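Local atomic coordinates of 2-hydroxy-3-oxopropionate reductase (Polaromonas sp. JS666, PDB entry 4DLL), a protein that probably catalyses the reversible NAD(P)H-dependent reduction of 2-hydroxy-3-oxopropionate (tartronate semialdehyde) to glycerate. Residues A[116-124]-A[172-183]; A[203-211]-A[285-293]. All blocks are in the same frame, centred on the assembly; numbering follows the deposited sequence.

Contact 1. Residues A[116-124]-A[172-183]; sequences PGSLFLDMA and DFERSLPLLKVF
Leu119 and Leu121, two residues apart on strand 119-122, turn toward helix 170-183 and meet it around Ser176. The CD2 methyl of Leu119 lies 3.4 Å from Ser176 OG and 3.5 Å from Asp172 O, while Leu121 CD1 reaches the same OG from 3.6 Å. The other branch of Leu121, CD2, sits 3.9 Å from both Leu179 CD2 and Leu180 CD2. Further along, the CE methyl of Met123, a selenomethionine, approaches Phe183 CD2 at 4.1 Å, and at the opposite end Leu119 CD1 lies against Arg175 CD, the side chains crossing at about a right angle.

The serine is positioned by its own helix. With OG beside its backbone N (chi1 -76°), the hydroxyl turns back to the preceding turn, and Ser176 OG donates to Asp172 O at 3.1 Å, from above the carbonyl plane. Beyond this shell, backbone bonds fix the strand between 90-93 and 144-151 of the Rossmann-type sheet, and Leu50 of helix 43-52 packs on both Leu179 and Phe183.

No hydrogen bond joins the two segments; the one hydroxyl at their junction spends its proton inside the helix and can therefore lie against leucine methyls, leaving these two segments held by apolar packing.

Contact 2. Residues A[203-211]-A[285-293]; sequences QMIVGITIG and ITGLFEQLY
Segments 203-211 and 285-293, both helical, cross at 65° with their axes 10.0 Å apart, bringing Ile208 level with Phe289 and Met204 with Thr286. The Phe289 ring lies flat against Ile208: CA stands 3.8 Å from the ring centroid and close to its normal, a CH-pi contact, and the side chain continues over the same ring. With CG1 beside its backbone N and CG2 anti to it (chi1 -61°), Ile208 sets CG1 by Phe289 CD1 and CG2 by CE1. In the plane of the ring, Gly211 CA meets Phe289 CE2 at 3.8 Å, where a beta carbon would collide with it. Replacing Phe289 by an alanine is likely to open a gap between helix 284-301 and the Ile208-Gly211 side of helix 194-222, leaving the isoleucine branches without the ring they lie on. Both helices belong to the all-helical C-terminal domain of the beta-hydroxyacid dehydrogenase family, and the second subunit also packs here, its Ile285 touching Phe289. One turn beyond, Tyr293 OH donates to Gly207 O at 3.2 Å, in the carbonyl plane and on a lone pair, while Ile210 CG2 touches the same hydroxyl, the two side chains crossing at about a right angle. At the other end Ile208 CD1 presses on Ile285 CG2 at 3.4 Å, tighter than usual for two carbons. Met204 CG passes 3.6 Å from Thr286 OG1, whose hydrogen-bonding partner is Glu215 of the second subunit.

Read from the N terminus, the chain first closes contact 1, where helix 170-183 returns to strand 119-122 after 47 residues that include helix 128-140 and strands 144-151 and 162-167. Strand 184-190 then completes the sheet, and the long helix 194-222 leads into the second domain, carrying the first half of contact 2. That contact closes a loop of 73 residues, mostly helical and without strand, when helix 284-301 packs back on helix 194-222. The two loops follow one another in series, neither enclosing nor crossing the other. Contact 1 ties a helix to the sheet of the probable NAD-binding domain; contact 2 ties two helices beside the second subunit. Their centres are 31 Å apart, on opposite sides of the chain's centre.

Contact 1. Residues A[116-124]-A[172-183]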
ATOM      1  N   PRO A 116      13.538 -12.564 -39.401  1.00 43.76           N
ATOM      2  CA  PRO A 116      12.091 -12.492 -39.498  1.00 44.09           C
ATOM      3  C   PRO A 116      11.497 -13.488 -38.469  1.00 43.01           C
ATOM      4  O   PRO A 116      12.152 -14.462 -38.093  1.00 43.10           O
ATOM      5  CB  PRO A 116      11.807 -12.917 -40.963  1.00 44.56           C
ATOM      6  CG  PRO A 116      13.158 -13.081 -41.632  1.00 44.78           C
ATOM      7  CD  PRO A 116      14.116 -13.355 -40.508  1.00 44.58           C
ATOM      8  N   GLY A 117      10.304 -13.198 -37.971  1.00 42.38           N
ATOM      9  CA  GLY A 117       9.669 -14.012 -36.905  1.00 40.63           C
ATOM     10  C   GLY A 117      10.154 -13.750 -35.468  1.00 38.72           C
ATOM     11  O   GLY A 117       9.589 -14.259 -34.519  1.00 38.67           O
ATOM     12  N   SER A 118      11.201 -12.964 -35.301  1.00 36.96           N
ATOM     13  CA  SER A 118      11.776 -12.789 -33.996  1.00 36.46           C
ATOM     14  C   SER A 118      10.889 -11.814 -33.198  1.00 36.16           C
ATOM     15  O   SER A 118      10.105 -11.052 -33.776  1.00 36.71           O
ATOM     16  CB  SER A 118      13.221 -12.251 -34.123  1.00 35.56           C
ATOM     17  OG  SER A 118      13.225 -10.971 -34.765  1.00 33.60           O
ATOM     18  N   LEU A 119      11.087 -11.784 -31.895  1.00 35.29           N
ATOM     19  CA  LEU A 119      10.322 -10.926 -31.010  1.00 35.40           C
ATOM     20  C   LEU A 119      11.263 -10.020 -30.219  1.00 33.93           C
ATOM     21  O   LEU A 119      12.320 -10.464 -29.800  1.00 32.96           O
ATOM     22  CB  LEU A 119       9.529 -11.774 -29.993  1.00 35.74           C
ATOM     23  CG  LEU A 119       8.045 -12.001 -30.291  1.00 40.07           C
ATOM     24  CD1 LEU A 119       7.876 -13.070 -31.414  1.00 43.85           C
ATOM     25  CD2 LEU A 119       7.246 -12.360 -29.049  1.00 39.38           C
ATOM     26  N   PHE A 120      10.826  -8.780 -29.995  1.00 32.14           N
ATOM     27  CA  PHE A 120      11.530  -7.835 -29.184  1.00 31.56           C
ATOM     28  C   PHE A 120      10.706  -7.526 -27.942  1.00 31.91           C
ATOM     29  O   PHE A 120       9.594  -7.103 -28.057  1.00 32.66           O
ATOM     30  CB  PHE A 120      11.804  -6.575 -29.981  1.00 31.19           C
ATOM     31  CG  PHE A 120      12.522  -5.489 -29.219  1.00 30.23           C
ATOM     32  CD1 PHE A 120      11.800  -4.520 -28.524  1.00 31.94           C
ATOM     33  CD2 PHE A 120      13.896  -5.373 -29.279  1.00 33.54           C
ATOM     34  CE1 PHE A 120      12.427  -3.453 -27.835  1.00 28.47           C
ATOM     35  CE2 PHE A 120      14.564  -4.323 -28.599  1.00 35.35           C
ATOM     36  CZ  PHE A 120      13.815  -3.354 -27.868  1.00 31.54           C
ATOM     37  N   LEU A 121      11.285  -7.771 -26.769  1.00 32.09           N
ATOM     38  CA  LEU A 121      10.648  -7.571 -25.470  1.00 33.57           C
ATOM     39  C   LEU A 121      11.281  -6.354 -24.860  1.00 33.72           C
ATOM     40  O   LEU A 121      12.471  -6.396 -24.533  1.00 34.90           O
ATOM     41  CB  LEU A 121      10.884  -8.787 -24.554  1.00 32.06           C
ATOM     42  CG  LEU A 121       9.741  -9.817 -24.453  1.00 35.79           C
ATOM     43  CD1 LEU A 121       9.169 -10.214 -25.775  1.00 38.59           C
ATOM     44  CD2 LEU A 121      10.143 -11.056 -23.688  1.00 35.00           C
ATOM     45  N   ASP A 122      10.512  -5.276 -24.718  1.00 35.02           N
ATOM     46  CA  ASP A 122      11.012  -4.111 -24.010  1.00 36.81           C
ATOM     47  C   ASP A 122      10.583  -4.081 -22.558  1.00 36.80           C
ATOM     48  O   ASP A 122       9.403  -3.960 -22.241  1.00 35.12           O
ATOM     49  CB  ASP A 122      10.712  -2.782 -24.709  1.00 37.10           C
ATOM     50  CG  ASP A 122      11.705  -1.688 -24.273  1.00 43.58           C
ATOM     51  OD1 ASP A 122      12.290  -1.829 -23.147  1.00 46.64           O
ATOM     52  OD2 ASP A 122      11.947  -0.719 -25.051  1.00 48.93           O
HETATM   53  N   MSE A 123      11.589  -4.254 -21.704  1.00 39.39           N
HETATM   54  CA  MSE A 123      11.474  -4.196 -20.252  1.00 42.12           C
HETATM   55  C   MSE A 123      11.921  -2.864 -19.736  1.00 43.05           C
HETATM   56  O   MSE A 123      11.555  -2.503 -18.648  1.00 45.75           O
HETATM   57  CB  MSE A 123      12.360  -5.234 -19.597  1.00 41.41           C
HETATM   58  CG  MSE A 123      11.973  -6.607 -19.987  1.00 43.81           C
HETATM   59 SE   MSE A 123      12.645  -7.864 -18.657  1.00 51.40          SE
HETATM   60  CE  MSE A 123      10.937  -9.083 -18.710  1.00 28.78           C
ATOM     61  N   ALA A 124      12.730  -2.135 -20.481  1.00 45.52           N
ATOM     62  CA  ALA A 124      13.072  -0.741 -20.086  1.00 47.31           C
ATOM     63  C   ALA A 124      11.810   0.084 -19.634  1.00 48.19           C
ATOM     64  O   ALA A 124      10.682  -0.195 -20.055  1.00 48.85           O
ATOM     65  CB  ALA A 124      13.756  -0.077 -21.223  1.00 47.07           C
ATOM     66  N   ASP A 172       1.593 -12.835 -30.007  1.00 33.65           N
ATOM     67  CA  ASP A 172       2.971 -12.537 -29.649  1.00 34.15           C
ATOM     68  C   ASP A 172       3.191 -12.837 -28.146  1.00 33.93           C
ATOM     69  O   ASP A 172       4.213 -13.438 -27.753  1.00 32.76           O
ATOM     70  CB  ASP A 172       3.295 -11.070 -29.991  1.00 35.38           C
ATOM     71  CG  ASP A 172       3.389 -10.818 -31.499  1.00 38.66           C
ATOM     72  OD1 ASP A 172       3.845 -11.723 -32.221  1.00 45.31           O
ATOM     73  OD2 ASP A 172       3.059  -9.707 -31.974  1.00 45.07           O
ATOM     74  N   PHE A 173       2.208 -12.436 -27.313  1.00 32.46           N
ATOM     75  CA  PHE A 173       2.283 -12.672 -25.900  1.00 30.61           C
ATOM     76  C   PHE A 173       2.324 -14.167 -25.627  1.00 30.94           C
ATOM     77  O   PHE A 173       3.102 -14.586 -24.778  1.00 29.04           O
ATOM     78  CB  PHE A 173       1.098 -12.018 -25.153  1.00 31.19           C
ATOM     79  CG  PHE A 173       1.023 -12.383 -23.691  1.00 28.63           C
ATOM     80  CD1 PHE A 173       1.830 -11.697 -22.747  1.00 25.14           C
ATOM     81  CD2 PHE A 173       0.158 -13.409 -23.257  1.00 26.93           C
ATOM     82  CE1 PHE A 173       1.794 -11.994 -21.397  1.00 24.06           C
ATOM     83  CE2 PHE A 173       0.101 -13.758 -21.882  1.00 24.94           C
ATOM     84  CZ  PHE A 173       0.910 -13.051 -20.936  1.00 26.63           C
ATOM     85  N   GLU A 174       1.503 -14.973 -26.318  1.00 30.88           N
ATOM     86  CA  GLU A 174       1.665 -16.428 -26.128  1.00 32.56           C
ATOM     87  C   GLU A 174       3.041 -16.907 -26.590  1.00 31.11           C
ATOM     88  O   GLU A 174       3.699 -17.688 -25.931  1.00 30.69           O
ATOM     89  CB  GLU A 174       0.543 -17.214 -26.807  1.00 32.78           C
ATOM     90  CG  GLU A 174      -0.784 -16.869 -26.203  1.00 39.36           C
ATOM     91  CD  GLU A 174      -0.897 -17.421 -24.801  1.00 47.00           C
ATOM     92  OE1 GLU A 174      -0.607 -18.636 -24.653  1.00 51.14           O
ATOM     93  OE2 GLU A 174      -1.258 -16.661 -23.846  1.00 48.40           O
ATOM     94  N   ARG A 175       3.506 -16.420 -27.718  1.00 31.23           N
ATOM     95  CA  ARG A 175       4.861 -16.771 -28.094  1.00 32.90           C
ATOM     96  C   ARG A 175       5.858 -16.493 -26.968  1.00 32.37           C
ATOM     97  O   ARG A 175       6.817 -17.254 -26.785  1.00 33.68           O
ATOM     98  CB  ARG A 175       5.274 -16.083 -29.383  1.00 33.72           C
ATOM     99  CG  ARG A 175       4.697 -16.761 -30.592  1.00 38.67           C
ATOM    100  CD  ARG A 175       5.040 -16.090 -31.917  1.00 45.63           C
ATOM    101  NE  ARG A 175       4.971 -17.120 -32.956  1.00 56.15           N
ATOM    102  CZ  ARG A 175       6.024 -17.807 -33.425  1.00 60.07           C
ATOM    103  NH1 ARG A 175       7.249 -17.544 -32.966  1.00 62.15           N
ATOM    104  NH2 ARG A 175       5.861 -18.747 -34.366  1.00 60.51           N
ATOM    105  N   SER A 176       5.582 -15.465 -26.170  1.00 30.62           N
ATOM    106  CA  SER A 176       6.501 -14.980 -25.161  1.00 30.74           C
ATOM    107  C   SER A 176       6.448 -15.708 -23.895  1.00 29.30           C
ATOM    108  O   SER A 176       7.356 -15.554 -23.065  1.00 28.38           O
ATOM    109  CB  SER A 176       6.100 -13.549 -24.761  1.00 31.29           C
ATOM    110  OG  SER A 176       6.512 -12.680 -25.775  1.00 38.27           O
ATOM    111  N   LEU A 177       5.300 -16.340 -23.657  1.00 28.45           N
ATOM    112  CA  LEU A 177       4.929 -16.633 -22.307  1.00 28.39           C
ATOM    113  C   LEU A 177       5.924 -17.590 -21.648  1.00 28.86           C
ATOM    114  O   LEU A 177       6.289 -17.364 -20.477  1.00 27.92           O
ATOM    115  CB  LEU A 177       3.445 -17.108 -22.195  1.00 29.12           C
ATOM    116  CG  LEU A 177       2.819 -17.277 -20.789  1.00 28.62           C
ATOM    117  CD1 LEU A 177       2.991 -16.048 -19.921  1.00 24.21           C
ATOM    118  CD2 LEU A 177       1.291 -17.667 -20.799  1.00 22.25           C
ATOM    119  N   PRO A 178       6.400 -18.642 -22.394  1.00 29.03           N
ATOM    120  CA  PRO A 178       7.358 -19.555 -21.758  1.00 28.17           C
ATOM    121  C   PRO A 178       8.607 -18.795 -21.278  1.00 27.78           C
ATOM    122  O   PRO A 178       9.139 -19.092 -20.192  1.00 27.00           O
ATOM    123  CB  PRO A 178       7.709 -20.563 -22.885  1.00 28.52           C
ATOM    124  CG  PRO A 178       6.453 -20.639 -23.690  1.00 30.02           C
ATOM    125  CD  PRO A 178       5.985 -19.139 -23.717  1.00 29.25           C
ATOM    126  N   LEU A 179       9.101 -17.823 -22.064  1.00 27.28           N
ATOM    127  CA  LEU A 179      10.284 -17.072 -21.566  1.00 25.70           C
ATOM    128  C   LEU A 179       9.871 -16.259 -20.355  1.00 26.72           C
ATOM    129  O   LEU A 179      10.605 -16.218 -19.337  1.00 26.35           O
ATOM    130  CB  LEU A 179      10.871 -16.165 -22.615  1.00 26.08           C
ATOM    131  CG  LEU A 179      12.031 -15.415 -21.944  1.00 25.34           C
ATOM    132  CD1 LEU A 179      13.199 -16.360 -21.882  1.00 21.81           C
ATOM    133  CD2 LEU A 179      12.361 -14.137 -22.659  1.00 29.91           C
ATOM    134  N   LEU A 180       8.651 -15.691 -20.434  1.00 27.06           N
ATOM    135  CA  LEU A 180       8.163 -14.874 -19.365  1.00 28.93           C
ATOM    136  C   LEU A 180       8.027 -15.615 -18.051  1.00 29.72           C
ATOM    137  O   LEU A 180       8.487 -15.100 -17.051  1.00 30.55           O
ATOM    138  CB  LEU A 180       6.876 -14.151 -19.749  1.00 29.52           C
ATOM    139  CG  LEU A 180       7.146 -13.081 -20.818  1.00 29.25           C
ATOM    140  CD1 LEU A 180       5.907 -12.344 -21.180  1.00 28.55           C
ATOM    141  CD2 LEU A 180       8.248 -12.161 -20.487  1.00 29.31           C
ATOM    142  N   LYS A 181       7.435 -16.828 -18.074  1.00 30.37           N
ATOM    143  CA  LYS A 181       7.285 -17.680 -16.871  1.00 31.44           C
ATOM    144  C   LYS A 181       8.564 -17.931 -16.097  1.00 30.16           C
ATOM    145  O   LYS A 181       8.541 -18.162 -14.884  1.00 32.37           O
ATOM    146  CB  LYS A 181       6.683 -19.050 -17.206  1.00 30.28           C
ATOM    147  CG  LYS A 181       5.595 -19.032 -18.156  1.00 33.87           C
ATOM    148  CD  LYS A 181       4.254 -19.053 -17.511  1.00 38.28           C
ATOM    149  CE  LYS A 181       3.269 -19.880 -18.361  1.00 40.67           C
ATOM    150  NZ  LYS A 181       1.913 -20.033 -17.686  1.00 43.91           N
ATOM    151  N   VAL A 182       9.693 -17.947 -16.785  1.00 30.19           N
ATOM    152  CA  VAL A 182      10.978 -18.108 -16.122  1.00 29.53           C
ATOM    153  C   VAL A 182      11.193 -16.952 -15.123  1.00 29.11           C
ATOM    154  O   VAL A 182      11.834 -17.126 -14.074  1.00 26.88           O
ATOM    155  CB  VAL A 182      12.142 -18.172 -17.169  1.00 30.78           C
ATOM    156  CG1 VAL A 182      13.509 -18.283 -16.504  1.00 32.52           C
ATOM    157  CG2 VAL A 182      11.978 -19.344 -18.096  1.00 32.78           C
ATOM    158  N   PHE A 183      10.681 -15.759 -15.451  1.00 28.54           N
ATOM    159  CA  PHE A 183      10.975 -14.591 -14.589  1.00 28.22           C
ATOM    160  C   PHE A 183       9.898 -14.336 -13.558  1.00 27.07           C
ATOM    161  O   PHE A 183      10.204 -13.856 -12.476  1.00 25.55           O
ATOM    162  CB  PHE A 183      11.167 -13.330 -15.383  1.00 29.28           C
ATOM    163  CG  PHE A 183      12.138 -13.456 -16.505  1.00 29.29           C
ATOM    164  CD1 PHE A 183      13.408 -13.962 -16.286  1.00 32.46           C
ATOM    165  CD2 PHE A 183      11.774 -13.023 -17.781  1.00 27.56           C
ATOM    166  CE1 PHE A 183      14.318 -14.067 -17.350  1.00 34.92           C
ATOM    167  CE2 PHE A 183      12.649 -13.124 -18.844  1.00 33.09           C
ATOM    168  CZ  PHE A 183      13.938 -13.643 -18.635  1.00 34.33           C
TER

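Contact 2. Residues A[203-211]-A[285-293]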
ATOM      1  N   GLN A 203       4.039   2.417 -10.672  1.00 23.87           N
ATOM      2  CA  GLN A 203       4.974   3.424 -10.038  1.00 26.01           C
ATOM      3  C   GLN A 203       4.293   4.618  -9.277  1.00 26.30           C
ATOM      4  O   GLN A 203       4.738   5.028  -8.199  1.00 28.24           O
ATOM      5  CB  GLN A 203       6.031   3.913 -11.049  1.00 24.46           C
ATOM      6  CG  GLN A 203       6.969   2.852 -11.583  1.00 29.79           C
ATOM      7  CD  GLN A 203       7.368   1.779 -10.533  1.00 38.83           C
ATOM      8  OE1 GLN A 203       6.706   0.725 -10.407  1.00 37.62           O
ATOM      9  NE2 GLN A 203       8.422   2.071  -9.747  1.00 35.60           N
HETATM   10  N   MSE A 204       3.247   5.192  -9.826  1.00 27.84           N
HETATM   11  CA  MSE A 204       2.340   6.045  -9.017  1.00 29.28           C
HETATM   12  C   MSE A 204       1.997   5.443  -7.658  1.00 27.80           C
HETATM   13  O   MSE A 204       2.107   6.104  -6.646  1.00 27.52           O
HETATM   14  CB  MSE A 204       1.011   6.233  -9.763  1.00 28.80           C
HETATM   15  CG  MSE A 204       1.181   7.049 -10.952  1.00 36.79           C
HETATM   16 SE   MSE A 204      -0.331   7.065 -12.204  1.00 49.75          SE
HETATM   17  CE  MSE A 204       0.858   6.884 -13.689  1.00 46.61           C
ATOM     18  N   ILE A 205       1.492   4.212  -7.630  1.00 26.96           N
ATOM     19  CA  ILE A 205       1.139   3.613  -6.329  1.00 25.29           C
ATOM     20  C   ILE A 205       2.373   3.434  -5.470  1.00 25.27           C
ATOM     21  O   ILE A 205       2.359   3.738  -4.307  1.00 25.28           O
ATOM     22  CB  ILE A 205       0.408   2.222  -6.465  1.00 26.78           C
ATOM     23  CG1 ILE A 205      -0.912   2.342  -7.231  1.00 22.77           C
ATOM     24  CG2 ILE A 205       0.240   1.557  -5.083  1.00 21.37           C
ATOM     25  CD1 ILE A 205      -1.637   0.933  -7.310  1.00 26.02           C
ATOM     26  N   VAL A 206       3.479   3.014  -6.032  1.00 26.42           N
ATOM     27  CA  VAL A 206       4.658   2.870  -5.181  1.00 28.50           C
ATOM     28  C   VAL A 206       5.123   4.274  -4.684  1.00 28.56           C
ATOM     29  O   VAL A 206       5.414   4.453  -3.497  1.00 29.09           O
ATOM     30  CB  VAL A 206       5.840   2.028  -5.892  1.00 28.04           C
ATOM     31  CG1 VAL A 206       7.197   2.098  -5.118  1.00 28.93           C
ATOM     32  CG2 VAL A 206       5.451   0.607  -6.119  1.00 29.27           C
ATOM     33  N   GLY A 207       5.217   5.231  -5.595  1.00 28.63           N
ATOM     34  CA  GLY A 207       5.684   6.582  -5.278  1.00 28.93           C
ATOM     35  C   GLY A 207       4.831   7.289  -4.248  1.00 29.55           C
ATOM     36  O   GLY A 207       5.350   7.952  -3.367  1.00 30.51           O
ATOM     37  N   ILE A 208       3.521   7.145  -4.324  1.00 28.85           N
ATOM     38  CA  ILE A 208       2.655   7.737  -3.303  1.00 29.04           C
ATOM     39  C   ILE A 208       2.692   6.975  -1.946  1.00 29.60           C
ATOM     40  O   ILE A 208       2.696   7.606  -0.887  1.00 32.02           O
ATOM     41  CB  ILE A 208       1.210   7.848  -3.858  1.00 28.81           C
ATOM     42  CG1 ILE A 208       1.157   8.754  -5.114  1.00 29.02           C
ATOM     43  CG2 ILE A 208       0.295   8.385  -2.852  1.00 30.74           C
ATOM     44  CD1 ILE A 208      -0.086   8.459  -6.043  1.00 22.38           C
ATOM     45  N   THR A 209       2.722   5.631  -1.968  1.00 27.87           N
ATOM     46  CA  THR A 209       2.669   4.835  -0.769  1.00 26.94           C
ATOM     47  C   THR A 209       3.918   5.038   0.075  1.00 25.73           C
ATOM     48  O   THR A 209       3.857   5.150   1.282  1.00 24.83           O
ATOM     49  CB  THR A 209       2.466   3.362  -1.063  1.00 26.83           C
ATOM     50  OG1 THR A 209       1.292   3.219  -1.867  1.00 27.58           O
ATOM     51  CG2 THR A 209       2.261   2.628   0.269  1.00 27.87           C
ATOM     52  N   ILE A 210       5.039   5.174  -0.597  1.00 26.63           N
ATOM     53  CA  ILE A 210       6.257   5.601   0.039  1.00 26.50           C
ATOM     54  C   ILE A 210       6.060   6.852   0.902  1.00 27.16           C
ATOM     55  O   ILE A 210       6.428   6.848   2.080  1.00 28.11           O
ATOM     56  CB  ILE A 210       7.351   5.792  -1.038  1.00 26.49           C
ATOM     57  CG1 ILE A 210       7.936   4.443  -1.395  1.00 25.39           C
ATOM     58  CG2 ILE A 210       8.526   6.594  -0.533  1.00 23.38           C
ATOM     59  CD1 ILE A 210       8.864   4.524  -2.706  1.00 29.07           C
ATOM     60  N   GLY A 211       5.489   7.899   0.332  1.00 27.80           N
ATOM     61  CA  GLY A 211       5.229   9.140   1.062  1.00 29.72           C
ATOM     62  C   GLY A 211       4.165   8.993   2.147  1.00 30.15           C
ATOM     63  O   GLY A 211       4.313   9.519   3.250  1.00 31.32           O
ATOM     64  N   ILE A 285      -2.994  13.836  -7.151  1.00 31.29           N
ATOM     65  CA  ILE A 285      -2.135  13.096  -6.186  1.00 30.78           C
ATOM     66  C   ILE A 285      -0.679  12.919  -6.685  1.00 32.05           C
ATOM     67  O   ILE A 285       0.310  13.313  -5.999  1.00 30.85           O
ATOM     68  CB  ILE A 285      -2.786  11.772  -5.767  1.00 31.49           C
ATOM     69  CG1 ILE A 285      -4.163  12.098  -5.221  1.00 30.38           C
ATOM     70  CG2 ILE A 285      -1.933  11.051  -4.758  1.00 28.86           C
ATOM     71  CD1 ILE A 285      -5.118  10.917  -5.160  1.00 35.07           C
ATOM     72  N   THR A 286      -0.563  12.408  -7.915  1.00 32.34           N
ATOM     73  CA  THR A 286       0.704  12.295  -8.583  1.00 33.20           C
ATOM     74  C   THR A 286       1.347  13.669  -8.843  1.00 34.48           C
ATOM     75  O   THR A 286       2.563  13.802  -8.735  1.00 32.79           O
ATOM     76  CB  THR A 286       0.538  11.493  -9.861  1.00 33.05           C
ATOM     77  OG1 THR A 286       0.200  10.163  -9.513  1.00 32.22           O
ATOM     78  CG2 THR A 286       1.823  11.438 -10.661  1.00 33.37           C
ATOM     79  N   GLY A 287       0.530  14.680  -9.168  1.00 36.50           N
ATOM     80  CA  GLY A 287       1.023  16.086  -9.257  1.00 38.16           C
ATOM     81  C   GLY A 287       1.714  16.539  -7.970  1.00 38.92           C
ATOM     82  O   GLY A 287       2.830  17.056  -7.991  1.00 39.63           O
ATOM     83  N   LEU A 288       1.079  16.303  -6.830  1.00 40.25           N
ATOM     84  CA  LEU A 288       1.710  16.618  -5.537  1.00 39.79           C
ATOM     85  C   LEU A 288       2.984  15.824  -5.373  1.00 40.18           C
ATOM     86  O   LEU A 288       4.034  16.386  -4.997  1.00 40.53           O
ATOM     87  CB  LEU A 288       0.765  16.348  -4.360  1.00 40.36           C
ATOM     88  CG  LEU A 288       1.358  16.336  -2.950  1.00 39.30           C
ATOM     89  CD1 LEU A 288       1.939  17.713  -2.611  1.00 43.02           C
ATOM     90  CD2 LEU A 288       0.316  15.939  -1.921  1.00 39.96           C
ATOM     91  N   PHE A 289       2.928  14.524  -5.671  1.00 39.40           N
ATOM     92  CA  PHE A 289       4.159  13.689  -5.528  1.00 38.62           C
ATOM     93  C   PHE A 289       5.323  13.977  -6.480  1.00 37.89           C
ATOM     94  O   PHE A 289       6.464  13.873  -6.076  1.00 38.06           O
ATOM     95  CB  PHE A 289       3.839  12.194  -5.458  1.00 36.69           C
ATOM     96  CG  PHE A 289       3.394  11.799  -4.127  1.00 36.83           C
ATOM     97  CD1 PHE A 289       2.062  12.031  -3.742  1.00 34.49           C
ATOM     98  CD2 PHE A 289       4.296  11.318  -3.206  1.00 31.93           C
ATOM     99  CE1 PHE A 289       1.624  11.731  -2.524  1.00 29.46           C
ATOM    100  CE2 PHE A 289       3.863  11.009  -1.978  1.00 34.10           C
ATOM    101  CZ  PHE A 289       2.502  11.193  -1.621  1.00 29.74           C
ATOM    102  N   GLU A 290       5.047  14.382  -7.714  1.00 38.49           N
ATOM    103  CA  GLU A 290       6.122  14.856  -8.571  1.00 39.65           C
ATOM    104  C   GLU A 290       6.825  16.055  -7.886  1.00 40.64           C
ATOM    105  O   GLU A 290       8.064  16.064  -7.774  1.00 40.79           O
ATOM    106  CB  GLU A 290       5.581  15.203  -9.938  1.00 39.03           C
ATOM    107  CG  GLU A 290       6.639  15.621 -10.956  1.00 42.36           C
ATOM    108  CD  GLU A 290       6.924  17.150 -10.969  1.00 44.82           C
ATOM    109  OE1 GLU A 290       6.042  17.953 -10.560  1.00 39.64           O
ATOM    110  OE2 GLU A 290       8.043  17.523 -11.402  1.00 46.39           O
ATOM    111  N   GLN A 291       6.043  17.016  -7.376  1.00 42.09           N
ATOM    112  CA  GLN A 291       6.609  18.224  -6.705  1.00 43.69           C
ATOM    113  C   GLN A 291       7.487  17.800  -5.557  1.00 43.38           C
ATOM    114  O   GLN A 291       8.604  18.277  -5.409  1.00 43.64           O
ATOM    115  CB  GLN A 291       5.531  19.154  -6.140  1.00 43.29           C
ATOM    116  CG  GLN A 291       4.728  19.888  -7.166  1.00 48.58           C
ATOM    117  CD  GLN A 291       3.671  20.776  -6.530  1.00 53.62           C
ATOM    118  OE1 GLN A 291       2.582  20.312  -6.178  1.00 54.76           O
ATOM    119  NE2 GLN A 291       3.989  22.064  -6.383  1.00 54.80           N
ATOM    120  N   LEU A 292       6.983  16.886  -4.740  1.00 43.77           N
ATOM    121  CA  LEU A 292       7.743  16.454  -3.565  1.00 44.18           C
ATOM    122  C   LEU A 292       9.020  15.736  -3.926  1.00 44.44           C
ATOM    123  O   LEU A 292      10.039  15.891  -3.247  1.00 43.90           O
ATOM    124  CB  LEU A 292       6.919  15.565  -2.676  1.00 43.18           C
ATOM    125  CG  LEU A 292       5.830  16.288  -1.935  1.00 44.65           C
ATOM    126  CD1 LEU A 292       4.931  15.188  -1.358  1.00 45.60           C
ATOM    127  CD2 LEU A 292       6.403  17.236  -0.844  1.00 43.80           C
ATOM    128  N   TYR A 293       8.957  14.941  -4.991  1.00 44.80           N
ATOM    129  CA  TYR A 293      10.148  14.260  -5.443  1.00 45.04           C
ATOM    130  C   TYR A 293      11.100  15.255  -6.099  1.00 45.87           C
ATOM    131  O   TYR A 293      12.305  15.140  -5.932  1.00 45.33           O
ATOM    132  CB  TYR A 293       9.812  13.101  -6.383  1.00 44.98           C
ATOM    133  CG  TYR A 293       9.466  11.826  -5.656  1.00 43.23           C
ATOM    134  CD1 TYR A 293       8.151  11.381  -5.573  1.00 39.82           C
ATOM    135  CD2 TYR A 293      10.457  11.073  -5.039  1.00 44.04           C
ATOM    136  CE1 TYR A 293       7.836  10.210  -4.899  1.00 41.67           C
ATOM    137  CE2 TYR A 293      10.154   9.882  -4.351  1.00 40.29           C
ATOM    138  CZ  TYR A 293       8.846   9.465  -4.299  1.00 40.32           C
ATOM    139  OH  TYR A 293       8.537   8.330  -3.636  1.00 36.91           O
TER